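Local atomic coordinates of PaxB (Photorhabdus luminescens, PDB entry 6EK4), a protein that probably serves as one component of a two-component alpha-helical pore-forming toxin of the YaxAB type, acting with its partner protein to perforate target membranes. Residues L68-V71 with L72-P76; T330-I333 with H334-D338. All coordinates share one frame; numbering follows the deposited sequence.

Interaction 1. Residues L68-V71 with L72-P76; sequences LQTV and LRQLP
Leu72 N donates to Leu68 O (3.0 Å) and Arg73 N to Gln69 O (3.0 Å), both regular i to i+4 bonds of helix 42-73. The first is nearly straight, with an N-H...O angle of 169°. Beyond them the pattern tightens to i+3: Gln74 N reaches Val71 O in a weak bond of 3.4 Å.

Among the polar side chains, Arg73 folds back over the preceding turn. A bend at chi3 (-44°) brings its guanidinium over the backbone of Gln69 and Thr70, and Gln69 CB lies 4.1 Å above the guanidinium plane, over its centre. NH1 of Arg73 comes to 3.5 Å from Thr70 OG1, a hydroxyl that is hydrogen-bonded to the Pro66 carbonyl one turn earlier.

Apolar contact is lighter: Val71 CG1 stands 4.2 Å from Leu72 CD1. Leu68, Val71 and Leu75 pack on helix 101-141, and Leu68 and Leu72 meet helix 326-348.

The chemistry thus divides the turn into an apolar side against other helices and a polar, more exposed side, where the positive guanidinium, folded back near the Gln69 carbonyl, probably interacts favourably with that group's dipole.

Interaction 2. Residues T330-I333 with H334-D338; sequences TKII and HKQLD
His334 returns to the carbonyl of Thr330 twice, through its imidazole and through its own backbone N-H. ND1 lies 2.8 Å from Thr330 O, which sits at the ring edge and only 12° out of the ring plane; the backbone bond from His334 N to Thr330 O is longer, at 3.3 Å. The two donors arrive from opposite faces of the carbonyl plane, so one oxygen is gripped from both sides and the ring's rotation is restrained. With CG beside the backbone N (chi1 -82°), the imidazole runs back along the helix, and ND1 also meets Thr330 CG2 at 3.8 Å.

Regular i to i+4 backbone bonds carry the turn onward, from Lys335 N to Lys331 O, from Gln336 N to Ile332 O and from Leu337 N to Ile333 O.

Side-chain packing follows the same spacing. Ile333 and Leu337 run alongside each other in the same direction, with CG2 of Ile333 3.7 Å from CD1 of Leu337. Ile332 sets a methyl against an amide, its CG2 meeting Gln336 NE2 at 3.6 Å, the two side chains crossing at a slant.

The like-charged ammonium groups of Lys331 and Lys335 do not touch, NZ to NZ being 5.3 Å, and Lys335 makes a cation-pi contact with Tyr14.

Within the bundle, Ile332 and Gln336 face helix 247-321, where Gln336 NE2 makes weak hydrogen bonds to Phe312 O and Gln315 OE1. Thr330 and Ile333 touch Phe81 of helix 80-90, and Leu337 packs on Leu72 and Arg73 of helix 42-73.

Interactions 1 and 2 lie in different helices of one bundle, their centres about 10 Å apart, and touch directly. Leu72 is the main bridge: its CD2 is 3.5 Å from Gln336 OE1 and its CB 3.7 Å from Leu337 CD2, while Leu75 CD2 meets Ile333 CD1 at 3.9 Å. Both contacts combine buried and exposed residues. Residues 68-76 span a helix giving way to a less regular turn, with Arg73 laid over its polar side; residues 330-338 continue within a helix, where a histidine ring doubles a backbone bond. The buried Leu72, Leu75, Ile333 and Gln336 join the elements, whereas Arg73 and His334 remain on the more exposed sides.

Interaction 1. Residues L68-V71 with L72-P76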
loop_
_atom_site.group_PDB
_atom_site.type_symbol
_atom_site.label_atom_id
_atom_site.label_comp_id
_atom_site.label_asym_id
_atom_site.label_seq_id
_atom_site.Cartn_x
_atom_site.Cartn_y
_atom_site.Cartn_z
ATOM N N LEU A 68 -16.805 2.465 28.793
ATOM C CA LEU A 68 -17.102 3.804 29.303
ATOM C C LEU A 68 -18.605 4.076 29.390
ATOM O O LEU A 68 -19.047 4.824 30.263
ATOM C CB LEU A 68 -16.422 4.872 28.442
ATOM C CG LEU A 68 -14.893 4.887 28.501
ATOM C CD1 LEU A 68 -14.330 5.844 27.461
ATOM C CD2 LEU A 68 -14.398 5.256 29.893
ATOM N N GLN A 69 -19.382 3.478 28.489
ATOM C CA GLN A 69 -20.841 3.570 28.562
ATOM C C GLN A 69 -21.351 2.971 29.869
ATOM O O GLN A 69 -22.155 3.588 30.562
ATOM C CB GLN A 69 -21.508 2.878 27.370
ATOM C CG GLN A 69 -21.612 3.751 26.127
ATOM C CD GLN A 69 -22.420 3.108 25.012
ATOM O OE1 GLN A 69 -22.988 3.800 24.169
ATOM N NE2 GLN A 69 -22.473 1.780 25.002
ATOM N N THR A 70 -20.866 1.777 30.206
ATOM C CA THR A 70 -21.235 1.115 31.458
ATOM C C THR A 70 -20.928 1.990 32.674
ATOM O O THR A 70 -21.757 2.119 33.572
ATOM C CB THR A 70 -20.504 -0.234 31.625
ATOM O OG1 THR A 70 -20.795 -1.085 30.508
ATOM C CG2 THR A 70 -20.930 -0.933 32.916
ATOM N N VAL A 71 -19.742 2.593 32.687
ATOM C CA VAL A 71 -19.295 3.415 33.814
ATOM C C VAL A 71 -20.144 4.683 33.966
ATOM O O VAL A 71 -20.609 4.994 35.065
ATOM C CB VAL A 71 -17.798 3.790 33.675
ATOM C CG1 VAL A 71 -17.385 4.812 34.725
ATOM C CG2 VAL A 71 -16.924 2.547 33.784
ATOM N N LEU A 72 -20.344 5.406 32.866
ATOM C CA LEU A 72 -21.124 6.650 32.885
ATOM C C LEU A 72 -22.610 6.427 33.177
ATOM O O LEU A 72 -23.257 7.292 33.763
ATOM C CB LEU A 72 -20.965 7.418 31.564
ATOM C CG LEU A 72 -19.827 8.442 31.484
ATOM C CD1 LEU A 72 -18.534 7.918 32.095
ATOM C CD2 LEU A 72 -19.607 8.857 30.036
ATOM N N ARG A 73 -23.142 5.276 32.773
ATOM C CA ARG A 73 -24.560 4.959 32.988
ATOM C C ARG A 73 -24.906 4.630 34.446
ATOM O O ARG A 73 -26.083 4.613 34.807
ATOM C CB ARG A 73 -24.998 3.803 32.083
ATOM C CG ARG A 73 -25.153 4.192 30.618
ATOM C CD ARG A 73 -25.583 3.037 29.717
ATOM N NE ARG A 73 -24.868 1.778 29.962
ATOM C CZ ARG A 73 -24.662 0.821 29.052
ATOM N NH1 ARG A 73 -24.000 -0.278 29.402
ATOM N NH2 ARG A 73 -25.100 0.942 27.799
ATOM N N GLN A 74 -23.896 4.367 35.273
ATOM C CA GLN A 74 -24.120 4.071 36.692
ATOM C C GLN A 74 -24.445 5.313 37.530
ATOM O O GLN A 74 -25.038 5.195 38.604
ATOM C CB GLN A 74 -22.910 3.346 37.291
ATOM C CG GLN A 74 -22.712 1.939 36.749
ATOM C CD GLN A 74 -21.747 1.110 37.577
ATOM O OE1 GLN A 74 -20.756 0.593 37.062
ATOM N NE2 GLN A 74 -22.035 0.976 38.869
ATOM N N LEU A 75 -24.065 6.494 37.044
ATOM C CA LEU A 75 -24.255 7.741 37.799
ATOM C C LEU A 75 -25.702 8.274 37.812
ATOM O O LEU A 75 -26.250 8.508 38.889
ATOM C CB LEU A 75 -23.274 8.829 37.325
ATOM C CG LEU A 75 -21.922 8.855 38.045
ATOM C CD1 LEU A 75 -21.200 7.522 37.919
ATOM C CD2 LEU A 75 -21.059 9.987 37.510
ATOM N N PRO A 76 -26.324 8.464 36.627
ATOM C CA PRO A 76 -27.691 9.018 36.570
ATOM C C PRO A 76 -28.746 8.373 37.491
ATOM O O PRO A 76 -29.521 9.103 38.112
ATOM C CB PRO A 76 -28.083 8.843 35.098
ATOM C CG PRO A 76 -26.794 8.858 34.360
ATOM C CD PRO A 76 -25.761 8.266 35.278
#

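Interaction 2. Residues T330-I333 with H334-D338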
loop_
_atom_site.group_PDB
_atom_site.type_symbol
_atom_site.label_atom_id
_atom_site.label_comp_id
_atom_site.label_asym_id
_atom_site.label_seq_id
_atom_site.Cartn_x
_atom_site.Cartn_y
_atom_site.Cartn_z
ATOM N N THR A 330 -25.343 16.527 35.146
ATOM C CA THR A 330 -26.315 15.707 34.418
ATOM C C THR A 330 -26.261 15.975 32.910
ATOM O O THR A 330 -26.455 15.059 32.108
ATOM C CB THR A 330 -27.751 15.947 34.936
ATOM O OG1 THR A 330 -27.813 15.651 36.335
ATOM C CG2 THR A 330 -28.760 15.071 34.196
ATOM N N LYS A 331 -25.996 17.224 32.531
ATOM C CA LYS A 331 -25.844 17.588 31.121
ATOM C C LYS A 331 -24.523 17.062 30.554
ATOM O O LYS A 331 -24.479 16.581 29.421
ATOM C CB LYS A 331 -25.913 19.108 30.940
ATOM C CG LYS A 331 -26.228 19.546 29.514
ATOM C CD LYS A 331 -25.467 20.802 29.116
ATOM C CE LYS A 331 -24.033 20.479 28.721
ATOM N NZ LYS A 331 -23.228 21.706 28.473
ATOM N N ILE A 332 -23.455 17.157 31.346
ATOM C CA ILE A 332 -22.125 16.701 30.930
ATOM C C ILE A 332 -22.120 15.194 30.675
ATOM O O ILE A 332 -21.525 14.729 29.703
ATOM C CB ILE A 332 -21.037 17.041 31.980
ATOM C CG1 ILE A 332 -20.941 18.557 32.214
ATOM C CG2 ILE A 332 -19.679 16.489 31.559
ATOM C CD1 ILE A 332 -20.679 19.379 30.968
ATOM N N ILE A 333 -22.781 14.440 31.549
ATOM C CA ILE A 333 -22.876 12.987 31.406
ATOM C C ILE A 333 -23.664 12.608 30.150
ATOM O O ILE A 333 -23.234 11.742 29.388
ATOM C CB ILE A 333 -23.514 12.334 32.654
ATOM C CG1 ILE A 333 -22.558 12.441 33.846
ATOM C CG2 ILE A 333 -23.856 10.870 32.398
ATOM C CD1 ILE A 333 -23.212 12.185 35.188
ATOM N N HIS A 334 -24.806 13.260 29.939
ATOM C CA HIS A 334 -25.652 12.976 28.772
ATOM C C HIS A 334 -24.999 13.394 27.452
ATOM O O HIS A 334 -25.236 12.766 26.419
ATOM C CB HIS A 334 -27.033 13.627 28.921
ATOM C CG HIS A 334 -27.984 12.829 29.758
ATOM N ND1 HIS A 334 -27.985 12.875 31.136
ATOM C CD2 HIS A 334 -28.958 11.954 29.412
ATOM C CE1 HIS A 334 -28.920 12.067 31.602
ATOM N NE2 HIS A 334 -29.525 11.496 30.576
ATOM N N LYS A 335 -24.182 14.444 27.488
ATOM C CA LYS A 335 -23.433 14.876 26.306
ATOM C C LYS A 335 -22.319 13.872 26.004
ATOM O O LYS A 335 -22.093 13.513 24.847
ATOM C CB LYS A 335 -22.848 16.277 26.513
ATOM C CG LYS A 335 -22.560 17.021 25.220
ATOM C CD LYS A 335 -21.698 18.250 25.459
ATOM C CE LYS A 335 -21.369 18.956 24.154
ATOM N NZ LYS A 335 -20.337 20.013 24.334
ATOM N N GLN A 336 -21.634 13.426 27.056
ATOM C CA GLN A 336 -20.605 12.390 26.939
ATOM C C GLN A 336 -21.192 11.046 26.509
ATOM O O GLN A 336 -20.559 10.303 25.763
ATOM C CB GLN A 336 -19.852 12.218 28.262
ATOM C CG GLN A 336 -18.855 13.327 28.558
ATOM C CD GLN A 336 -18.049 13.076 29.820
ATOM O OE1 GLN A 336 -18.074 11.982 30.385
ATOM N NE2 GLN A 336 -17.322 14.093 30.267
ATOM N N LEU A 337 -22.394 10.736 26.987
ATOM C CA LEU A 337 -23.071 9.495 26.610
ATOM C C LEU A 337 -23.528 9.517 25.152
ATOM O O LEU A 337 -23.354 8.530 24.437
ATOM C CB LEU A 337 -24.258 9.214 27.537
ATOM C CG LEU A 337 -23.909 8.602 28.898
ATOM C CD1 LEU A 337 -25.127 8.600 29.809
ATOM C CD2 LEU A 337 -23.347 7.193 28.747
ATOM N N ASP A 338 -24.104 10.637 24.717
ATOM C CA ASP A 338 -24.510 10.808 23.314
ATOM C C ASP A 338 -23.329 10.645 22.357
ATOM O O ASP A 338 -23.489 10.127 21.250
ATOM C CB ASP A 338 -25.162 12.181 23.093
ATOM C CG ASP A 338 -26.580 12.260 23.638
ATOM O OD1 ASP A 338 -27.043 11.294 24.284
ATOM O OD2 ASP A 338 -27.235 13.301 23.419
#